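Local structure of GH5 (Bacteroidetes bacterium AC2a, 4YHE) at residues M14-N19 with A53-V58; G95-I100 with W156-T161; C216-T221 with V238-Y243. The protein is a family 5 glycoside hydrolase, classed as an endoglucanase, that probably cleaves beta-1,4-glucosidic bonds in cellulose or related beta-glucans. All blocks are in the same frame, centred on the assembly; numbering follows the deposited sequence.

How the contacts relate
All three contacts belong to one closed barrel of eight parallel strands. Contact 1 pairs the first and second strands, contact 2 the third and fourth; their centres lie about 11 Å apart, joined where Val58 N and Ile97 O are 2.8 Å apart, probably a hydrogen bond. Contact 3 packs the helix after the fifth strand on the sixth, its centre about 18 Å from contact 2's and 19 Å from contact 1's. Glu160 OE1 of contact 2 is 4.2 Å from Ala239 CB of contact 3. Contact 2 leads to Glu164, bonded to His241 of contact 3, and Glu295 is bonded to Tyr243; both probably sit where family 5 relatives carry the catalytic pair.

Contact 1: residues M14-N19 with A53-V58; sequences MGIGWN and AGFRSV
Phe55 offers the face of its ring to the CB of Trp18, which stands 3.8 Å from the Phe55 ring centroid and only 7° off its normal, a CH-pi contact over the centre. Beyond this methylene the indole slants past the end of the phenyl ring: Trp18 CD1 comes within 3.8 Å of Phe55 CZ, and the planes of the five-membered ring and the phenyl are inclined at 53°. With CG anti to the backbone N (chi1 -177°), the indole passes beside Val58, whose CG2 meets its edge at CE3, 4.2 Å away. The indole NE1 is hydrogen-bonded to Asp332. At the rim of the Phe55 ring, Ile16 CG2 touches CE1 at 3.8 Å, and both residues also pack on Ile365 of helix 357-369.

These residues connect strands 16-20 and 57-60, the first two of the TIM barrel, with Phe55, Trp18 and Val58 directed to the helix layer and Ser57 to the barrel interior. Arg56 N donates to Ile16 O at 3.0 Å, and the bent bond from Trp18 N to Ser57 O, 3.2 Å long, enters from above the carbonyl plane. Ser57 holds OG between its own backbone N and carbonyl carbon, a setting from which the hydroxyl donates to a lone pair of Met14 O at 2.6 Å, in the carbonyl plane. Ser57 OG also lies close to Gly17 CA, where a side chain would collide with it. Arg56 runs extended past Met14 O and Gly15 CA to a salt bridge with Glu369, while a water accepts from Ile16 N and also lies within bonding distance of Gly54 O.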
loop_
_atom_site.group_PDB
_atom_site.type_symbol
_atom_site.label_atom_id
_atom_site.label_comp_id
_atom_site.label_asym_id
_atom_site.label_seq_id
_atom_site.Cartn_x
_atom_site.Cartn_y
_atom_site.Cartn_z
ATOM N N MET A 14 -8.657 6.582 -7.573
ATOM C CA MET A 14 -7.907 5.337 -7.522
ATOM C C MET A 14 -8.765 4.109 -7.305
ATOM O O MET A 14 -8.284 2.981 -7.538
ATOM C CB MET A 14 -6.773 5.434 -6.479
ATOM C CG MET A 14 -5.795 6.522 -6.841
ATOM S SD MET A 14 -4.207 6.462 -5.987
ATOM C CE MET A 14 -4.743 6.493 -4.307
ATOM N N GLY A 15 -10.021 4.307 -6.861
ATOM C CA GLY A 15 -10.973 3.261 -6.671
ATOM C C GLY A 15 -10.464 2.056 -5.873
ATOM O O GLY A 15 -9.888 2.224 -4.770
ATOM N N ILE A 16 -10.714 0.866 -6.421
ATOM C CA ILE A 16 -10.023 -0.342 -6.013
ATOM C C ILE A 16 -8.879 -0.572 -7.035
ATOM O O ILE A 16 -9.077 -0.592 -8.243
ATOM C CB ILE A 16 -10.953 -1.568 -5.890
ATOM C CG1 ILE A 16 -12.033 -1.314 -4.844
ATOM C CG2 ILE A 16 -10.162 -2.845 -5.596
ATOM C CD1 ILE A 16 -11.508 -1.066 -3.431
ATOM N N GLY A 17 -7.664 -0.679 -6.522
ATOM C CA GLY A 17 -6.500 -0.990 -7.314
ATOM C C GLY A 17 -5.849 -2.298 -6.877
ATOM O O GLY A 17 -6.429 -3.098 -6.101
ATOM N N TRP A 18 -4.641 -2.533 -7.408
ATOM C CA TRP A 18 -3.988 -3.838 -7.293
ATOM C C TRP A 18 -2.499 -3.603 -7.171
ATOM O O TRP A 18 -1.947 -2.702 -7.846
ATOM C CB TRP A 18 -4.323 -4.643 -8.539
ATOM C CG TRP A 18 -3.834 -6.046 -8.659
ATOM C CD1 TRP A 18 -4.482 -7.163 -8.298
ATOM C CD2 TRP A 18 -2.621 -6.470 -9.285
ATOM N NE1 TRP A 18 -3.743 -8.281 -8.633
ATOM C CE2 TRP A 18 -2.605 -7.873 -9.260
ATOM C CE3 TRP A 18 -1.570 -5.802 -9.904
ATOM C CZ2 TRP A 18 -1.555 -8.615 -9.790
ATOM C CZ3 TRP A 18 -0.515 -6.555 -10.419
ATOM C CH2 TRP A 18 -0.540 -7.936 -10.379
ATOM N N ASN A 19 -1.866 -4.367 -6.272
ATOM C CA ASN A 19 -0.394 -4.305 -6.092
ATOM C C ASN A 19 0.307 -5.380 -6.930
ATOM O O ASN A 19 -0.031 -6.582 -6.843
ATOM C CB ASN A 19 0.023 -4.551 -4.668
ATOM C CG ASN A 19 -0.128 -3.337 -3.783
ATOM O OD1 ASN A 19 0.835 -2.603 -3.544
ATOM N ND2 ASN A 19 -1.335 -3.138 -3.267
ATOM N N ALA A 53 -10.419 -5.857 -15.666
ATOM C CA ALA A 53 -11.119 -6.353 -14.494
ATOM C C ALA A 53 -11.863 -5.258 -13.743
ATOM O O ALA A 53 -12.706 -5.574 -12.899
ATOM C CB ALA A 53 -10.143 -7.027 -13.540
ATOM N N GLY A 54 -11.488 -4.006 -13.989
ATOM C CA GLY A 54 -12.037 -2.837 -13.302
ATOM C C GLY A 54 -11.198 -2.141 -12.248
ATOM O O GLY A 54 -11.674 -1.233 -11.573
ATOM N N PHE A 55 -9.934 -2.543 -12.083
ATOM C CA PHE A 55 -9.051 -1.818 -11.240
ATOM C C PHE A 55 -8.782 -0.452 -11.849
ATOM O O PHE A 55 -8.550 -0.334 -13.055
ATOM C CB PHE A 55 -7.725 -2.597 -11.062
ATOM C CG PHE A 55 -7.871 -3.850 -10.262
ATOM C CD1 PHE A 55 -8.108 -3.784 -8.883
ATOM C CD2 PHE A 55 -7.741 -5.086 -10.843
ATOM C CE1 PHE A 55 -8.209 -4.933 -8.127
ATOM C CE2 PHE A 55 -7.865 -6.244 -10.087
ATOM C CZ PHE A 55 -8.096 -6.171 -8.730
ATOM N N ARG A 56 -8.814 0.596 -11.029
ATOM C CA ARG A 56 -8.477 1.939 -11.486
ATOM C C ARG A 56 -7.054 2.352 -11.243
ATOM O O ARG A 56 -6.586 3.369 -11.764
ATOM C CB ARG A 56 -9.409 2.951 -10.816
ATOM C CG ARG A 56 -10.881 2.823 -11.259
ATOM C CD ARG A 56 -11.750 3.786 -10.451
ATOM N NE ARG A 56 -13.191 3.703 -10.737
ATOM C CZ ARG A 56 -13.868 4.580 -11.489
ATOM N NH1 ARG A 56 -13.258 5.615 -12.066
ATOM N NH2 ARG A 56 -15.171 4.406 -11.689
ATOM N N SER A 57 -6.356 1.616 -10.393
ATOM C CA SER A 57 -5.015 2.001 -10.028
ATOM C C SER A 57 -4.136 0.770 -9.873
ATOM O O SER A 57 -4.619 -0.359 -9.708
ATOM C CB SER A 57 -5.042 2.767 -8.702
ATOM O OG SER A 57 -5.843 2.096 -7.732
ATOM N N VAL A 58 -2.836 1.011 -9.828
ATOM C CA VAL A 58 -1.896 -0.063 -9.614
ATOM C C VAL A 58 -0.742 0.481 -8.810
ATOM O O VAL A 58 -0.238 1.570 -9.073
ATOM C CB VAL A 58 -1.424 -0.718 -10.944
ATOM C CG1 VAL A 58 -0.781 0.315 -11.884
ATOM C CG2 VAL A 58 -0.415 -1.836 -10.666
HETATM O O HOH W 1 -12.063 0.420 -8.967
#

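Contact 2: residues G95-I100 with W156-T161; sequences GLIVII and WLVFET
Val98 and Leu157 lie beside each other as a bridge pair on the helix-facing side of strands 97-101 and 157-160, the third and fourth staves of the TIM barrel; the segments 97-100 and 157-160 run parallel, their axes 24° apart. Followed outward, Val98 divides its contacts between two neighbours. Its CB rests 4.0 Å from Leu157 CD1. The CG1 branch, anti to the backbone N (chi1 177°), presses on the same methyl at 3.9 Å. The CG2 branch, beside the backbone N, lies near the plane of the Trp156 indole and touches its edge, 4.2 Å from CE3. The indole itself stacks on His92, and Leu157 CB lies over one face of the indole, toward its rim.

Further along this helix-facing side, Ile100 and Phe159 stand side by side, pointing the same way. Ile100 CG1 approaches Phe159 CD1 to 3.8 Å and its terminal CD1 reaches CE1 of the same ring. Phe159 also makes a cation-pi contact with Arg207.

Four backbone bonds weld the strands in the regular parallel pattern: Val98 N to Trp156 O, Val158 N to Val98 O, Ile100 N to Val158 O and Glu160 N to Ile100 O. All are close to straight, and the shortest, Val158 N to Val98 O, measures 2.7 Å.

On the barrel interior Ile99 lies alongside Val158, its CG1 near the Val158 CB. The Glu160 carboxylate is gripped by Tyr292 at OE1 and by Arg59 and Asn101 at OE2. At the root of this side chain, Ile99 CG2 packs 3.7 Å from Glu160 CB.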
loop_
_atom_site.group_PDB
_atom_site.type_symbol
_atom_site.label_atom_id
_atom_site.label_comp_id
_atom_site.label_asym_id
_atom_site.label_seq_id
_atom_site.Cartn_x
_atom_site.Cartn_y
_atom_site.Cartn_z
ATOM N N GLY A 95 -4.408 2.845 -18.901
ATOM C CA GLY A 95 -5.329 3.777 -18.264
ATOM C C GLY A 95 -5.368 3.787 -16.739
ATOM O O GLY A 95 -6.285 4.333 -16.157
ATOM N N LEU A 96 -4.348 3.226 -16.099
ATOM C CA LEU A 96 -4.318 3.111 -14.632
ATOM C C LEU A 96 -3.574 4.269 -14.000
ATOM O O LEU A 96 -2.607 4.785 -14.557
ATOM C CB LEU A 96 -3.642 1.792 -14.219
ATOM C CG LEU A 96 -4.249 0.513 -14.769
ATOM C CD1 LEU A 96 -3.295 -0.652 -14.647
ATOM C CD2 LEU A 96 -5.569 0.232 -14.074
ATOM N N ILE A 97 -4.047 4.692 -12.833
ATOM C CA ILE A 97 -3.281 5.570 -11.964
ATOM C C ILE A 97 -2.192 4.674 -11.354
ATOM O O ILE A 97 -2.451 3.506 -11.059
ATOM C CB ILE A 97 -4.195 6.189 -10.895
ATOM C CG1 ILE A 97 -5.128 7.200 -11.569
ATOM C CG2 ILE A 97 -3.386 6.865 -9.803
ATOM C CD1 ILE A 97 -6.414 7.471 -10.825
ATOM N N VAL A 98 -1.014 5.222 -11.159
ATOM C CA VAL A 98 0.168 4.414 -10.805
ATOM C C VAL A 98 0.834 4.984 -9.583
ATOM O O VAL A 98 1.059 6.177 -9.528
ATOM C CB VAL A 98 1.200 4.415 -11.961
ATOM C CG1 VAL A 98 2.480 3.632 -11.597
ATOM C CG2 VAL A 98 0.562 3.881 -13.233
ATOM N N ILE A 99 1.148 4.136 -8.602
ATOM C CA ILE A 99 1.945 4.530 -7.448
ATOM C C ILE A 99 3.266 3.752 -7.472
ATOM O O ILE A 99 3.252 2.541 -7.680
ATOM C CB ILE A 99 1.206 4.145 -6.135
ATOM C CG1 ILE A 99 -0.183 4.756 -6.100
ATOM C CG2 ILE A 99 1.966 4.569 -4.897
ATOM C CD1 ILE A 99 -1.069 4.138 -5.022
ATOM N N ILE A 100 4.385 4.443 -7.281
ATOM C CA ILE A 100 5.689 3.798 -7.045
ATOM C C ILE A 100 6.227 4.303 -5.733
ATOM O O ILE A 100 5.782 5.333 -5.251
ATOM C CB ILE A 100 6.700 4.072 -8.169
ATOM C CG1 ILE A 100 6.931 5.593 -8.396
ATOM C CG2 ILE A 100 6.195 3.419 -9.446
ATOM C CD1 ILE A 100 8.094 5.891 -9.319
ATOM N N TRP A 156 -1.420 11.347 -13.027
ATOM C CA TRP A 156 -1.719 9.922 -13.029
ATOM C C TRP A 156 -0.599 9.115 -12.339
ATOM O O TRP A 156 -0.856 7.997 -11.940
ATOM C CB TRP A 156 -1.967 9.361 -14.447
ATOM C CG TRP A 156 -0.849 9.624 -15.390
ATOM C CD1 TRP A 156 -0.731 10.684 -16.257
ATOM C CD2 TRP A 156 0.338 8.834 -15.556
ATOM N NE1 TRP A 156 0.460 10.603 -16.936
ATOM C CE2 TRP A 156 1.130 9.475 -16.539
ATOM C CE3 TRP A 156 0.805 7.641 -14.973
ATOM C CZ2 TRP A 156 2.357 8.966 -16.956
ATOM C CZ3 TRP A 156 2.030 7.137 -15.392
ATOM C CH2 TRP A 156 2.794 7.799 -16.368
ATOM N N LEU A 157 0.591 9.683 -12.191
ATOM C CA LEU A 157 1.724 9.029 -11.501
ATOM C C LEU A 157 1.891 9.629 -10.092
ATOM O O LEU A 157 2.154 10.819 -9.950
ATOM C CB LEU A 157 3.019 9.186 -12.298
ATOM C CG LEU A 157 4.308 8.613 -11.677
ATOM C CD1 LEU A 157 4.140 7.122 -11.420
ATOM C CD2 LEU A 157 5.518 8.866 -12.544
ATOM N N VAL A 158 1.723 8.779 -9.073
ATOM C CA VAL A 158 1.812 9.141 -7.655
ATOM C C VAL A 158 3.109 8.584 -7.079
ATOM O O VAL A 158 3.486 7.451 -7.387
ATOM C CB VAL A 158 0.636 8.523 -6.862
ATOM C CG1 VAL A 158 0.750 8.803 -5.362
ATOM C CG2 VAL A 158 -0.727 8.977 -7.384
ATOM N N PHE A 159 3.809 9.383 -6.293
ATOM C CA PHE A 159 4.965 8.903 -5.559
ATOM C C PHE A 159 4.545 8.651 -4.108
ATOM O O PHE A 159 3.953 9.535 -3.474
ATOM C CB PHE A 159 6.105 9.920 -5.536
ATOM C CG PHE A 159 6.761 10.179 -6.864
ATOM C CD1 PHE A 159 6.537 9.381 -7.964
ATOM C CD2 PHE A 159 7.646 11.236 -6.989
ATOM C CE1 PHE A 159 7.160 9.652 -9.165
ATOM C CE2 PHE A 159 8.288 11.517 -8.186
ATOM C CZ PHE A 159 8.042 10.720 -9.279
ATOM N N GLU A 160 4.875 7.471 -3.587
ATOM C CA GLU A 160 4.672 7.140 -2.187
ATOM C C GLU A 160 6.058 7.085 -1.536
ATOM O O GLU A 160 6.918 6.333 -1.990
ATOM C CB GLU A 160 3.935 5.826 -2.092
ATOM C CG GLU A 160 3.743 5.269 -0.694
ATOM C CD GLU A 160 3.137 3.878 -0.763
ATOM O OE1 GLU A 160 1.922 3.738 -1.095
ATOM O OE2 GLU A 160 3.914 2.927 -0.526
ATOM N N THR A 161 6.269 7.905 -0.512
ATOM C CA THR A 161 7.616 8.217 -0.041
ATOM C C THR A 161 8.401 7.025 0.477
ATOM O O THR A 161 9.616 6.926 0.233
ATOM C CB THR A 161 7.609 9.286 1.069
ATOM O OG1 THR A 161 6.715 8.924 2.124
ATOM C CG2 THR A 161 7.178 10.608 0.512
#

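Contact 3: residues C216-T221 with V238-Y243; sequences CNPDLT and VAVHSY
Cys216 sets its thiol squarely over the imidazole of His241, with SG 3.5 Å from the ring centroid and 9° off the normal, a sulfur-aromatic contact. The same face receives the Cys216 CB as a CH-pi contact, nearest at His241 CG, 3.4 Å away. Both atoms can lie over the ring because SG is turned beside the Cys216 backbone N, anti to its carbonyl carbon (chi1 -72°), which keeps the CB-SG bond roughly level with the imidazole. The backbones are tied at the same point: His241 N donates to Cys216 O at 2.9 Å, nearly straight and on a lone pair in the carbonyl plane.

The ring nitrogen ND1 of His241 is hydrogen-bonded to Glu164, which follows the fourth strand where relatives carry a catalytic glutamate. Replacing His241 by an alanine would probably leave the Cys216 sulfur without its aromatic bed and Glu164 OE2 without this hydrogen-bond partner.

Asn217 caps the helix that follows, its OD1 accepting from Leu220 N. In the first turn, Pro218 CA rests 4.0 Å from Val240 CG1, and Pro218 CD lies near His241 O. Thr221 and Val238 meet tip to tip through CG2 and CG1 at 3.6 Å. The Thr221 hydroxyl donates to Asn217 O and accepts from a water that also donates to Ala239 O, both water bonds 2.7 Å long.

Helix 218-224 lies in the crossover between strands 209-212 and 236-242, a beta-alpha-beta unit, with Met276 and Tyr284 of helix 270-285 packed against Pro218 and Thr221 and strand 291-296 paired along Val238 and Val240.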
loop_
_atom_site.group_PDB
_atom_site.type_symbol
_atom_site.label_atom_id
_atom_site.label_comp_id
_atom_site.label_asym_id
_atom_site.label_seq_id
_atom_site.Cartn_x
_atom_site.Cartn_y
_atom_site.Cartn_z
ATOM N N CYS A 216 2.661 1.708 8.665
ATOM C CA CYS A 216 1.365 1.830 7.927
ATOM C C CYS A 216 0.112 1.482 8.738
ATOM O O CYS A 216 -0.952 1.134 8.181
ATOM C CB CYS A 216 1.415 1.023 6.617
ATOM S SG CYS A 216 2.476 1.779 5.364
ATOM N N ASN A 217 0.224 1.587 10.066
ATOM C CA ASN A 217 -0.820 1.247 10.966
ATOM C C ASN A 217 -1.746 2.453 11.039
ATOM O O ASN A 217 -1.316 3.540 11.434
ATOM C CB ASN A 217 -0.245 0.942 12.373
ATOM C CG ASN A 217 -1.318 0.665 13.399
ATOM O OD1 ASN A 217 -1.908 1.573 13.993
ATOM N ND2 ASN A 217 -1.557 -0.601 13.642
ATOM N N PRO A 218 -3.022 2.267 10.642
ATOM C CA PRO A 218 -3.940 3.415 10.645
ATOM C C PRO A 218 -4.009 4.210 11.955
ATOM O O PRO A 218 -3.936 5.442 11.944
ATOM C CB PRO A 218 -5.291 2.782 10.305
ATOM C CG PRO A 218 -4.959 1.568 9.528
ATOM C CD PRO A 218 -3.667 1.044 10.133
ATOM N N ASP A 219 -4.169 3.542 13.085
ATOM C CA ASP A 219 -4.254 4.285 14.333
ATOM C C ASP A 219 -2.981 5.024 14.704
ATOM O O ASP A 219 -3.063 6.181 15.134
ATOM C CB ASP A 219 -4.765 3.402 15.452
ATOM C CG ASP A 219 -6.245 3.058 15.257
ATOM O OD1 ASP A 219 -6.971 3.847 14.591
ATOM O OD2 ASP A 219 -6.667 2.012 15.726
ATOM N N LEU A 220 -1.806 4.400 14.516
ATOM C CA LEU A 220 -0.560 5.084 14.848
ATOM C C LEU A 220 -0.338 6.242 13.877
ATOM O O LEU A 220 0.312 7.236 14.209
ATOM C CB LEU A 220 0.633 4.127 14.851
ATOM C CG LEU A 220 0.625 3.026 15.923
ATOM C CD1 LEU A 220 1.900 2.199 15.789
ATOM C CD2 LEU A 220 0.562 3.640 17.314
ATOM N N THR A 221 -0.917 6.117 12.684
ATOM C CA THR A 221 -0.901 7.193 11.695
ATOM C C THR A 221 -1.749 8.386 12.159
ATOM O O THR A 221 -1.241 9.512 12.313
ATOM C CB THR A 221 -1.385 6.672 10.304
ATOM O OG1 THR A 221 -0.561 5.581 9.896
ATOM C CG2 THR A 221 -1.293 7.779 9.237
ATOM N N VAL A 238 -2.586 10.416 2.538
ATOM C CA VAL A 238 -2.155 9.569 3.653
ATOM C C VAL A 238 -2.293 8.144 3.177
ATOM O O VAL A 238 -3.339 7.736 2.720
ATOM C CB VAL A 238 -2.971 9.798 4.936
ATOM C CG1 VAL A 238 -2.561 8.796 6.020
ATOM C CG2 VAL A 238 -2.766 11.222 5.452
ATOM N N ALA A 239 -1.188 7.420 3.237
ATOM C CA ALA A 239 -1.145 5.999 2.893
ATOM C C ALA A 239 -1.250 5.183 4.158
ATOM O O ALA A 239 -0.498 5.421 5.111
ATOM C CB ALA A 239 0.173 5.678 2.218
ATOM N N VAL A 240 -2.091 4.160 4.131
ATOM C CA VAL A 240 -2.191 3.196 5.229
ATOM C C VAL A 240 -2.291 1.769 4.675
ATOM O O VAL A 240 -2.621 1.560 3.482
ATOM C CB VAL A 240 -3.405 3.503 6.151
ATOM C CG1 VAL A 240 -3.181 4.748 6.990
ATOM C CG2 VAL A 240 -4.682 3.699 5.355
ATOM N N HIS A 241 -2.030 0.784 5.541
ATOM C CA HIS A 241 -2.213 -0.617 5.172
ATOM C C HIS A 241 -3.153 -1.269 6.168
ATOM O O HIS A 241 -3.133 -0.945 7.356
ATOM C CB HIS A 241 -0.901 -1.413 5.154
ATOM C CG HIS A 241 0.086 -0.946 4.138
ATOM N ND1 HIS A 241 1.352 -1.472 4.050
ATOM C CD2 HIS A 241 0.023 0.031 3.210
ATOM C CE1 HIS A 241 2.014 -0.861 3.087
ATOM N NE2 HIS A 241 1.227 0.060 2.561
ATOM N N SER A 242 -3.990 -2.184 5.680
ATOM C CA SER A 242 -4.748 -3.059 6.589
ATOM C C SER A 242 -4.926 -4.489 6.137
ATOM O O SER A 242 -5.486 -4.776 5.059
ATOM C CB SER A 242 -6.126 -2.472 6.933
ATOM O OG SER A 242 -6.812 -3.340 7.825
ATOM N N TYR A 243 -4.458 -5.386 7.002
ATOM C CA TYR A 243 -4.759 -6.824 6.941
ATOM C C TYR A 243 -5.537 -7.258 8.217
ATOM O O TYR A 243 -5.362 -8.363 8.757
ATOM C CB TYR A 243 -3.483 -7.619 6.767
ATOM C CG TYR A 243 -2.692 -7.251 5.545
ATOM C CD1 TYR A 243 -2.924 -7.883 4.334
ATOM C CD2 TYR A 243 -1.711 -6.255 5.590
ATOM C CE1 TYR A 243 -2.194 -7.567 3.193
ATOM C CE2 TYR A 243 -0.973 -5.932 4.455
ATOM C CZ TYR A 243 -1.240 -6.574 3.260
ATOM O OH TYR A 243 -0.513 -6.304 2.145
HETATM O O HOH W 2 0.368 4.736 7.545
#